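Glucoamylase (Thermoanaerobacterium thermosaccharolyticum, PDB 1LF6) hydrolyses alpha-1,4-linked glucans from their non-reducing ends, probably releasing one beta-D-glucose unit at a time. Local coordinates at residues Ile20-Gly25 with Asp224-Asn229; Arg117-Lys122 with Glu140-Ser145; Met303-Ser308 with Pro651-His656. All blocks are in the same frame, centred on the assembly; numbering follows the deposited sequence.

Interaction 1 of 3, residues Ile20-Gly25 with Asp224-Asn229; sequences ISAVNG and DSARGN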
loop_
_atom_site.group_PDB
_atom_site.type_symbol
_atom_site.label_atom_id
_atom_site.label_comp_id
_atom_site.label_asym_id
_atom_site.label_seq_id
_atom_site.Cartn_x
_atom_site.Cartn_y
_atom_site.Cartn_z
ATOM N N ILE A 20 -30.524 -24.061 -12.739
ATOM C CA ILE A 20 -29.746 -24.108 -13.971
ATOM C C ILE A 20 -28.267 -23.807 -13.707
ATOM O O ILE A 20 -27.919 -22.737 -13.207
ATOM C CB ILE A 20 -30.280 -23.079 -14.991
ATOM C CG1 ILE A 20 -31.807 -23.174 -15.071
ATOM C CG2 ILE A 20 -29.675 -23.340 -16.365
ATOM C CD1 ILE A 20 -32.480 -21.854 -15.392
ATOM N N SER A 21 -27.400 -24.753 -14.047
ATOM C CA SER A 21 -25.969 -24.571 -13.846
ATOM C C SER A 21 -25.323 -23.995 -15.097
ATOM O O SER A 21 -25.757 -24.274 -16.215
ATOM C CB SER A 21 -25.308 -25.903 -13.496
ATOM O OG SER A 21 -25.865 -26.446 -12.318
ATOM N N ALA A 22 -24.291 -23.181 -14.902
ATOM C CA ALA A 22 -23.574 -22.581 -16.020
ATOM C C ALA A 22 -22.904 -23.706 -16.809
ATOM O O ALA A 22 -22.625 -24.775 -16.261
ATOM C CB ALA A 22 -22.530 -21.598 -15.500
ATOM N N VAL A 23 -22.644 -23.465 -18.090
ATOM C CA VAL A 23 -22.029 -24.477 -18.939
ATOM C C VAL A 23 -20.692 -24.053 -19.537
ATOM O O VAL A 23 -20.378 -22.867 -19.620
ATOM C CB VAL A 23 -22.971 -24.861 -20.102
ATOM C CG1 VAL A 23 -24.233 -25.509 -19.561
ATOM C CG2 VAL A 23 -23.323 -23.623 -20.908
ATOM N N ASN A 24 -19.910 -25.046 -19.956
ATOM C CA ASN A 24 -18.609 -24.818 -20.579
ATOM C C ASN A 24 -17.615 -24.073 -19.694
ATOM O O ASN A 24 -16.973 -23.122 -20.138
ATOM C CB ASN A 24 -18.786 -24.057 -21.896
ATOM C CG ASN A 24 -19.741 -24.753 -22.842
ATOM O OD1 ASN A 24 -19.567 -25.933 -23.167
ATOM N ND2 ASN A 24 -20.756 -24.026 -23.299
ATOM N N GLY A 25 -17.494 -24.509 -18.446
ATOM C CA GLY A 25 -16.558 -23.878 -17.536
ATOM C C GLY A 25 -15.157 -24.389 -17.803
ATOM O O GLY A 25 -14.940 -25.088 -18.791
ATOM N N ASP A 224 -27.659 -20.105 -12.060
ATOM C CA ASP A 224 -27.648 -19.897 -10.619
ATOM C C ASP A 224 -26.609 -20.780 -9.945
ATOM O O ASP A 224 -26.655 -21.000 -8.734
ATOM C CB ASP A 224 -29.042 -20.160 -10.023
ATOM C CG ASP A 224 -29.512 -21.601 -10.209
ATOM O OD1 ASP A 224 -30.697 -21.872 -9.921
ATOM O OD2 ASP A 224 -28.710 -22.463 -10.631
ATOM N N SER A 225 -25.660 -21.270 -10.737
ATOM C CA SER A 225 -24.604 -22.138 -10.228
ATOM C C SER A 225 -23.421 -22.193 -11.193
ATOM O O SER A 225 -23.600 -22.230 -12.410
ATOM C CB SER A 225 -25.160 -23.548 -10.006
ATOM O OG SER A 225 -24.155 -24.444 -9.570
ATOM N N ALA A 226 -22.210 -22.194 -10.640
ATOM C CA ALA A 226 -20.989 -22.248 -11.442
ATOM C C ALA A 226 -19.766 -22.350 -10.533
ATOM O O ALA A 226 -19.830 -21.981 -9.357
ATOM C CB ALA A 226 -20.884 -21.006 -12.325
ATOM N N ARG A 227 -18.660 -22.862 -11.073
ATOM C CA ARG A 227 -17.427 -22.993 -10.299
ATOM C C ARG A 227 -16.190 -22.857 -11.174
ATOM O O ARG A 227 -15.992 -23.625 -12.114
ATOM C CB ARG A 227 -17.386 -24.328 -9.548
ATOM C CG ARG A 227 -16.165 -24.469 -8.654
ATOM C CD ARG A 227 -16.330 -25.565 -7.627
ATOM N NE ARG A 227 -16.476 -26.874 -8.244
ATOM C CZ ARG A 227 -16.699 -27.994 -7.567
ATOM N NH1 ARG A 227 -16.800 -27.958 -6.245
ATOM N NH2 ARG A 227 -16.819 -29.149 -8.210
ATOM N N GLY A 228 -15.362 -21.870 -10.844
ATOM C CA GLY A 228 -14.143 -21.606 -11.588
ATOM C C GLY A 228 -13.935 -20.103 -11.611
ATOM O O GLY A 228 -14.159 -19.434 -10.596
ATOM N N ASN A 229 -13.489 -19.571 -12.744
ATOM C CA ASN A 229 -13.313 -18.128 -12.872
ATOM C C ASN A 229 -14.687 -17.601 -13.259
ATOM O O ASN A 229 -15.032 -17.516 -14.435
ATOM C CB ASN A 229 -12.286 -17.781 -13.954
ATOM C CG ASN A 229 -10.860 -17.802 -13.429
ATOM O OD1 ASN A 229 -10.247 -18.857 -13.298
ATOM N ND2 ASN A 229 -10.334 -16.625 -13.107
HETATM O O HOH W 1 -21.819 -24.813 -13.383
#
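Asp224 and Ile20 clasp each other where the loop 20-25 comes alongside the entry to strand 225-228. The backbone N of Asp224 gives a nearly straight bond to Ile20 O at 2.9 Å, and its carboxylate takes a bond in return, from Ile20 N to Asp224 OD2 at 3.2 Å. The donor stands 42° out of the carboxylate plane. With CG lodged between the backbone N and the carbonyl carbon (chi1 63°), the carboxylate folds back over the loop, and Asp224 OD1 accepts the backbone N of Asn19. At Ser225 the exchange passes to the main chain: Ala22 N donates to Ser225 O at 2.8 Å. The same carbonyl oxygen is reached by a water, 3.3 Å from Ser225 O, that also donates to Ala22 O. The side chain of Ser225 merely lies against that of Ser21, whose OG rests 3.8 Å from Ser225 CB. Ala226 supplies the apolar element, its CB meeting Ala22 CB at 3.6 Å, and Tyr203 of strand 198-203 touches both methyls. Thus a loop is tied to a strand that pairs with strand 166-173 in the N-terminal beta-sandwich domain. By Arg227 the loop has turned off, and the backbone N of this residue bonds to Tyr203 OH instead. Both carboxylate oxygens of Asp224 thus accept backbone N-H groups, OD2 from Ile20 and OD1 from Asn19, a pairing that would probably favour the charged form of this buried side chain.

Interaction 2 of 3, residues Arg117-Lys122 with Glu140-Ser145; sequences RYRITK and EALEGS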
loop_
_atom_site.group_PDB
_atom_site.type_symbol
_atom_site.label_atom_id
_atom_site.label_comp_id
_atom_site.label_asym_id
_atom_site.label_seq_id
_atom_site.Cartn_x
_atom_site.Cartn_y
_atom_site.Cartn_z
ATOM N N ARG A 117 -23.940 9.941 -22.230
ATOM C CA ARG A 117 -25.282 9.379 -22.264
ATOM C C ARG A 117 -25.800 9.096 -20.860
ATOM O O ARG A 117 -26.996 9.219 -20.596
ATOM C CB ARG A 117 -25.288 8.095 -23.099
ATOM C CG ARG A 117 -24.853 8.317 -24.543
ATOM C CD ARG A 117 -24.613 7.013 -25.284
ATOM N NE ARG A 117 -23.672 6.151 -24.570
ATOM C CZ ARG A 117 -22.996 5.151 -25.129
ATOM N NH1 ARG A 117 -23.145 4.881 -26.419
ATOM N NH2 ARG A 117 -22.177 4.416 -24.392
ATOM N N TYR A 118 -24.898 8.725 -19.957
ATOM C CA TYR A 118 -25.291 8.422 -18.588
ATOM C C TYR A 118 -24.294 8.939 -17.556
ATOM O O TYR A 118 -23.229 9.458 -17.895
ATOM C CB TYR A 118 -25.452 6.911 -18.402
ATOM C CG TYR A 118 -24.158 6.147 -18.560
ATOM C CD1 TYR A 118 -23.739 5.690 -19.811
ATOM C CD2 TYR A 118 -23.324 5.923 -17.464
ATOM C CE1 TYR A 118 -22.519 5.028 -19.964
ATOM C CE2 TYR A 118 -22.102 5.266 -17.607
ATOM C CZ TYR A 118 -21.706 4.824 -18.859
ATOM O OH TYR A 118 -20.493 4.192 -19.006
ATOM N N ARG A 119 -24.658 8.777 -16.289
ATOM C CA ARG A 119 -23.823 9.193 -15.171
ATOM C C ARG A 119 -24.179 8.323 -13.978
ATOM O O ARG A 119 -25.353 8.143 -13.659
ATOM C CB ARG A 119 -24.076 10.661 -14.823
ATOM C CG ARG A 119 -23.237 11.176 -13.660
ATOM C CD ARG A 119 -23.833 12.446 -13.090
ATOM N NE ARG A 119 -23.819 13.533 -14.060
ATOM C CZ ARG A 119 -24.648 14.571 -14.028
ATOM N NH1 ARG A 119 -24.561 15.517 -14.951
ATOM N NH2 ARG A 119 -25.573 14.653 -13.079
ATOM N N ILE A 120 -23.165 7.769 -13.328
ATOM C CA ILE A 120 -23.394 6.929 -12.161
ATOM C C ILE A 120 -22.663 7.534 -10.968
ATOM O O ILE A 120 -21.471 7.836 -11.047
ATOM C CB ILE A 120 -22.883 5.486 -12.392
ATOM C CG1 ILE A 120 -23.613 4.856 -13.583
ATOM C CG2 ILE A 120 -23.106 4.648 -11.141
ATOM C CD1 ILE A 120 -23.197 3.423 -13.881
ATOM N N THR A 121 -23.383 7.722 -9.869
ATOM C CA THR A 121 -22.787 8.293 -8.668
ATOM C C THR A 121 -22.795 7.248 -7.559
ATOM O O THR A 121 -23.806 6.584 -7.332
ATOM C CB THR A 121 -23.565 9.543 -8.211
ATOM O OG1 THR A 121 -23.561 10.508 -9.269
ATOM C CG2 THR A 121 -22.925 10.152 -6.967
ATOM N N LYS A 122 -21.664 7.100 -6.873
ATOM C CA LYS A 122 -21.560 6.106 -5.812
ATOM C C LYS A 122 -21.108 6.658 -4.462
ATOM O O LYS A 122 -20.402 7.658 -4.382
ATOM C CB LYS A 122 -20.590 4.995 -6.234
ATOM C CG LYS A 122 -20.857 4.395 -7.609
ATOM C CD LYS A 122 -19.730 3.446 -8.013
ATOM C CE LYS A 122 -20.001 2.790 -9.358
ATOM N NZ LYS A 122 -18.883 1.888 -9.774
ATOM N N GLU A 140 -28.252 8.061 -13.773
ATOM C CA GLU A 140 -28.865 9.230 -14.394
ATOM C C GLU A 140 -28.738 9.181 -15.906
ATOM O O GLU A 140 -27.650 8.984 -16.439
ATOM C CB GLU A 140 -28.204 10.522 -13.917
ATOM C CG GLU A 140 -28.265 10.786 -12.431
ATOM C CD GLU A 140 -27.692 12.148 -12.089
ATOM O OE1 GLU A 140 -28.377 13.157 -12.352
ATOM O OE2 GLU A 140 -26.554 12.212 -11.578
ATOM N N ALA A 141 -29.855 9.368 -16.598
ATOM C CA ALA A 141 -29.843 9.376 -18.053
ATOM C C ALA A 141 -29.544 10.806 -18.492
ATOM O O ALA A 141 -30.388 11.691 -18.342
ATOM C CB ALA A 141 -31.193 8.930 -18.593
ATOM N N LEU A 142 -28.342 11.034 -19.015
ATOM C CA LEU A 142 -27.954 12.369 -19.464
ATOM C C LEU A 142 -28.676 12.734 -20.753
ATOM O O LEU A 142 -29.181 13.846 -20.896
ATOM C CB LEU A 142 -26.437 12.457 -19.662
ATOM C CG LEU A 142 -25.589 12.342 -18.389
ATOM C CD1 LEU A 142 -24.125 12.576 -18.729
ATOM C CD2 LEU A 142 -26.058 13.361 -17.357
ATOM N N GLU A 143 -28.718 11.801 -21.698
ATOM C CA GLU A 143 -29.418 12.050 -22.947
ATOM C C GLU A 143 -30.523 11.009 -23.073
ATOM O O GLU A 143 -30.331 9.845 -22.717
ATOM C CB GLU A 143 -28.458 11.965 -24.141
ATOM C CG GLU A 143 -28.210 10.563 -24.674
ATOM C CD GLU A 143 -27.354 10.564 -25.927
ATOM O OE1 GLU A 143 -27.257 9.508 -26.589
ATOM O OE2 GLU A 143 -26.772 11.623 -26.247
ATOM N N GLY A 144 -31.685 11.432 -23.560
ATOM C CA GLY A 144 -32.795 10.510 -23.707
ATOM C C GLY A 144 -33.474 10.246 -22.379
ATOM O O GLY A 144 -33.386 11.055 -21.460
ATOM N N SER A 145 -34.146 9.106 -22.273
ATOM C CA SER A 145 -34.856 8.747 -21.054
ATOM C C SER A 145 -34.203 7.575 -20.334
ATOM O O SER A 145 -33.486 6.781 -20.943
ATOM C CB SER A 145 -36.308 8.403 -21.390
ATOM O OG SER A 145 -37.014 7.937 -20.255
HETATM O O HOH W 2 -25.413 9.975 -11.265
#
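Tyr118 faces Ala141 as a non-hydrogen-bonded pair and Arg119 faces Glu140 as a hydrogen-bonded one, in segments that run antiparallel, 165° apart. Glu140 N donates to Arg119 O at 2.9 Å, while the return bond from Arg119 N is weak. Beyond Ala141 regular pairing stops, yet Arg117 O accepts both Leu142 N (2.8 Å) and Glu143 N (3.3 Å), each from the same face of the carbonyl plane. These residues form the open end of the beta hairpin 118-126/132-141, which lies in one sheet of the N-terminal beta-sandwich domain, with strand 107-113 on the far side of strand 118-126. Arg119 and Glu140 extend from the same face, and Arg119 NH2 makes a salt bridge to Glu140 OE2 at 3.0 Å. A bend at chi3 (-64°) turns the guanidinium toward the carboxylate, the two planes standing 76° apart. Leu142 CD2 lies over one face of the guanidinium, toward its rim, 3.6 Å from Arg119 NH1. A leucine in place of Arg119 would probably leave the Glu140 carboxylate without its cationic mate and freer to turn. Farther out, Glu143 runs alongside Arg117, with Glu143 OE1 3.4 Å from Arg117 CG, whereas Arg117 NE pairs with Asp113.

Interaction 3 of 3, residues Met303-Ser308 with Pro651-His656; sequences MILKAS and PLNWAH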
loop_
_atom_site.group_PDB
_atom_site.type_symbol
_atom_site.label_atom_id
_atom_site.label_comp_id
_atom_site.label_asym_id
_atom_site.label_seq_id
_atom_site.Cartn_x
_atom_site.Cartn_y
_atom_site.Cartn_z
ATOM N N MET A 303 -4.834 8.424 7.885
ATOM C CA MET A 303 -5.938 7.468 7.900
ATOM C C MET A 303 -5.534 6.237 7.093
ATOM O O MET A 303 -5.792 5.096 7.499
ATOM C CB MET A 303 -7.201 8.088 7.298
ATOM C CG MET A 303 -7.687 9.325 8.041
ATOM S SD MET A 303 -9.300 9.926 7.501
ATOM C CE MET A 303 -10.244 9.481 8.843
ATOM N N ILE A 304 -4.903 6.476 5.948
ATOM C CA ILE A 304 -4.453 5.387 5.095
ATOM C C ILE A 304 -3.516 4.480 5.888
ATOM O O ILE A 304 -3.642 3.257 5.836
ATOM C CB ILE A 304 -3.726 5.918 3.830
ATOM C CG1 ILE A 304 -4.739 6.565 2.888
ATOM C CG2 ILE A 304 -2.981 4.781 3.125
ATOM C CD1 ILE A 304 -4.117 7.171 1.649
ATOM N N LEU A 305 -2.587 5.073 6.635
ATOM C CA LEU A 305 -1.655 4.282 7.436
ATOM C C LEU A 305 -2.442 3.526 8.497
ATOM O O LEU A 305 -2.273 2.322 8.683
ATOM C CB LEU A 305 -0.611 5.187 8.106
ATOM C CG LEU A 305 0.319 5.950 7.156
ATOM C CD1 LEU A 305 1.327 6.750 7.966
ATOM C CD2 LEU A 305 1.038 4.968 6.219
ATOM N N LYS A 306 -3.318 4.249 9.183
ATOM C CA LYS A 306 -4.147 3.667 10.226
ATOM C C LYS A 306 -4.936 2.482 9.672
ATOM O O LYS A 306 -5.106 1.468 10.341
ATOM C CB LYS A 306 -5.110 4.727 10.759
ATOM C CG LYS A 306 -5.120 4.842 12.261
ATOM C CD LYS A 306 -5.668 3.599 12.897
ATOM C CE LYS A 306 -5.552 3.648 14.413
ATOM N NZ LYS A 306 -6.160 2.419 14.968
ATOM N N ALA A 307 -5.413 2.624 8.440
ATOM C CA ALA A 307 -6.196 1.583 7.783
ATOM C C ALA A 307 -5.351 0.456 7.184
ATOM O O ALA A 307 -5.898 -0.473 6.585
ATOM C CB ALA A 307 -7.061 2.209 6.692
ATOM N N SER A 308 -4.032 0.520 7.355
ATOM C CA SER A 308 -3.145 -0.506 6.791
ATOM C C SER A 308 -2.683 -1.559 7.794
ATOM O O SER A 308 -1.779 -2.350 7.511
ATOM C CB SER A 308 -1.925 0.157 6.143
ATOM O OG SER A 308 -2.319 0.961 5.045
ATOM N N PRO A 651 -1.781 2.822 -2.507
ATOM C CA PRO A 651 -0.879 3.799 -1.879
ATOM C C PRO A 651 0.392 3.153 -1.330
ATOM O O PRO A 651 0.335 2.055 -0.775
ATOM C CB PRO A 651 -1.748 4.396 -0.762
ATOM C CG PRO A 651 -2.680 3.268 -0.408
ATOM C CD PRO A 651 -3.049 2.711 -1.770
ATOM N N LEU A 652 1.539 3.814 -1.499
ATOM C CA LEU A 652 2.787 3.286 -0.943
ATOM C C LEU A 652 2.835 3.892 0.452
ATOM O O LEU A 652 3.120 5.080 0.619
ATOM C CB LEU A 652 4.017 3.727 -1.755
ATOM C CG LEU A 652 5.350 3.137 -1.275
ATOM C CD1 LEU A 652 5.341 1.625 -1.468
ATOM C CD2 LEU A 652 6.513 3.739 -2.038
ATOM N N ASN A 653 2.534 3.072 1.451
ATOM C CA ASN A 653 2.485 3.530 2.832
ATOM C C ASN A 653 3.726 4.261 3.321
ATOM O O ASN A 653 3.620 5.251 4.044
ATOM C CB ASN A 653 2.139 2.354 3.748
ATOM C CG ASN A 653 0.734 1.820 3.491
ATOM O OD1 ASN A 653 -0.135 2.551 3.000
ATOM N ND2 ASN A 653 0.499 0.560 3.828
ATOM N N TRP A 654 4.897 3.786 2.920
ATOM C CA TRP A 654 6.148 4.420 3.304
ATOM C C TRP A 654 6.210 5.856 2.756
ATOM O O TRP A 654 6.694 6.774 3.439
ATOM C CB TRP A 654 7.310 3.569 2.780
ATOM C CG TRP A 654 8.687 4.052 3.111
ATOM C CD1 TRP A 654 9.032 5.132 3.877
ATOM C CD2 TRP A 654 9.912 3.487 2.638
ATOM N NE1 TRP A 654 10.402 5.275 3.905
ATOM C CE2 TRP A 654 10.965 4.278 3.152
ATOM C CE3 TRP A 654 10.224 2.387 1.827
ATOM C CZ2 TRP A 654 12.308 4.001 2.878
ATOM C CZ3 TRP A 654 11.554 2.114 1.554
ATOM C CH2 TRP A 654 12.581 2.918 2.079
ATOM N N ALA A 655 5.707 6.058 1.541
ATOM C CA ALA A 655 5.718 7.387 0.937
ATOM C C ALA A 655 4.771 8.341 1.678
ATOM O O ALA A 655 5.067 9.523 1.844
ATOM C CB ALA A 655 5.328 7.296 -0.530
ATOM N N HIS A 656 3.625 7.831 2.110
ATOM C CA HIS A 656 2.681 8.657 2.850
ATOM C C HIS A 656 3.267 8.999 4.211
ATOM O O HIS A 656 3.069 10.102 4.723
ATOM C CB HIS A 656 1.342 7.931 2.991
ATOM C CG HIS A 656 0.461 8.078 1.789
ATOM N ND1 HIS A 656 -0.219 9.246 1.510
ATOM C CD2 HIS A 656 0.219 7.245 0.751
ATOM C CE1 HIS A 656 -0.837 9.126 0.347
ATOM N NE2 HIS A 656 -0.586 7.922 -0.135
#
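Ser308 OG donates to Ile304 O at 2.8 Å, folding the serine back onto the last turn of helix 296-306 and setting its side chain against Asn653. Ser308 CB lies 3.4 Å from Asn653 ND2, and this amide nitrogen is hydrogen-bonded to Ile318 O, which would hold the rotation of the amide. Its other end, Asn653 OD1, sits 3.6 Å from Ile304 CG2. That methyl, anti to the backbone N of Ile304, also meets the ring of Pro651 at CG (3.9 Å), in the turn that leads into helix 653-668 after a cis peptide bond. The other branch of Ile304 makes a CH-pi contact: CD1 stands over one face of the His656 imidazole, 4.2 Å from the ring centroid and 18° off its normal. His656 ND1 is bonded to Ser301 OG, one turn earlier on the isoleucine's helix, so the ring is held by a hydrogen bond as well as by packing on one face. The side chains of Leu305 and Asn653 pass each other head to tail, Leu305 CD2 coming within 3.4 Å of Asn653 O. The contact is buried where the (alpha/alpha) barrel meets the N-terminal sandwich: Leu305 also packs on helix 342-355, and strand 39-42 brings Val40 against both Ile304 and Pro651.

How the interactions relate
The three contacts sample two unlike domains of one chain. Interactions 1 and 2 both reach the same sheet of the N-terminal sandwich, their centres 33 Å apart and their nearest atoms about 20 Å apart; the hairpin of interaction 2 is formed from chain lying between the two segments of interaction 1. Interaction 3 follows later in sequence and belongs to the catalytic helical barrel, its nearest atoms about 16 Å from interaction 2 and about 24 Å from interaction 1. None lies at the likely active site of Glu435 and Glu438, although Trp654, within segment 651-656, touches Arg436, the neighbour of the probable proton acceptor.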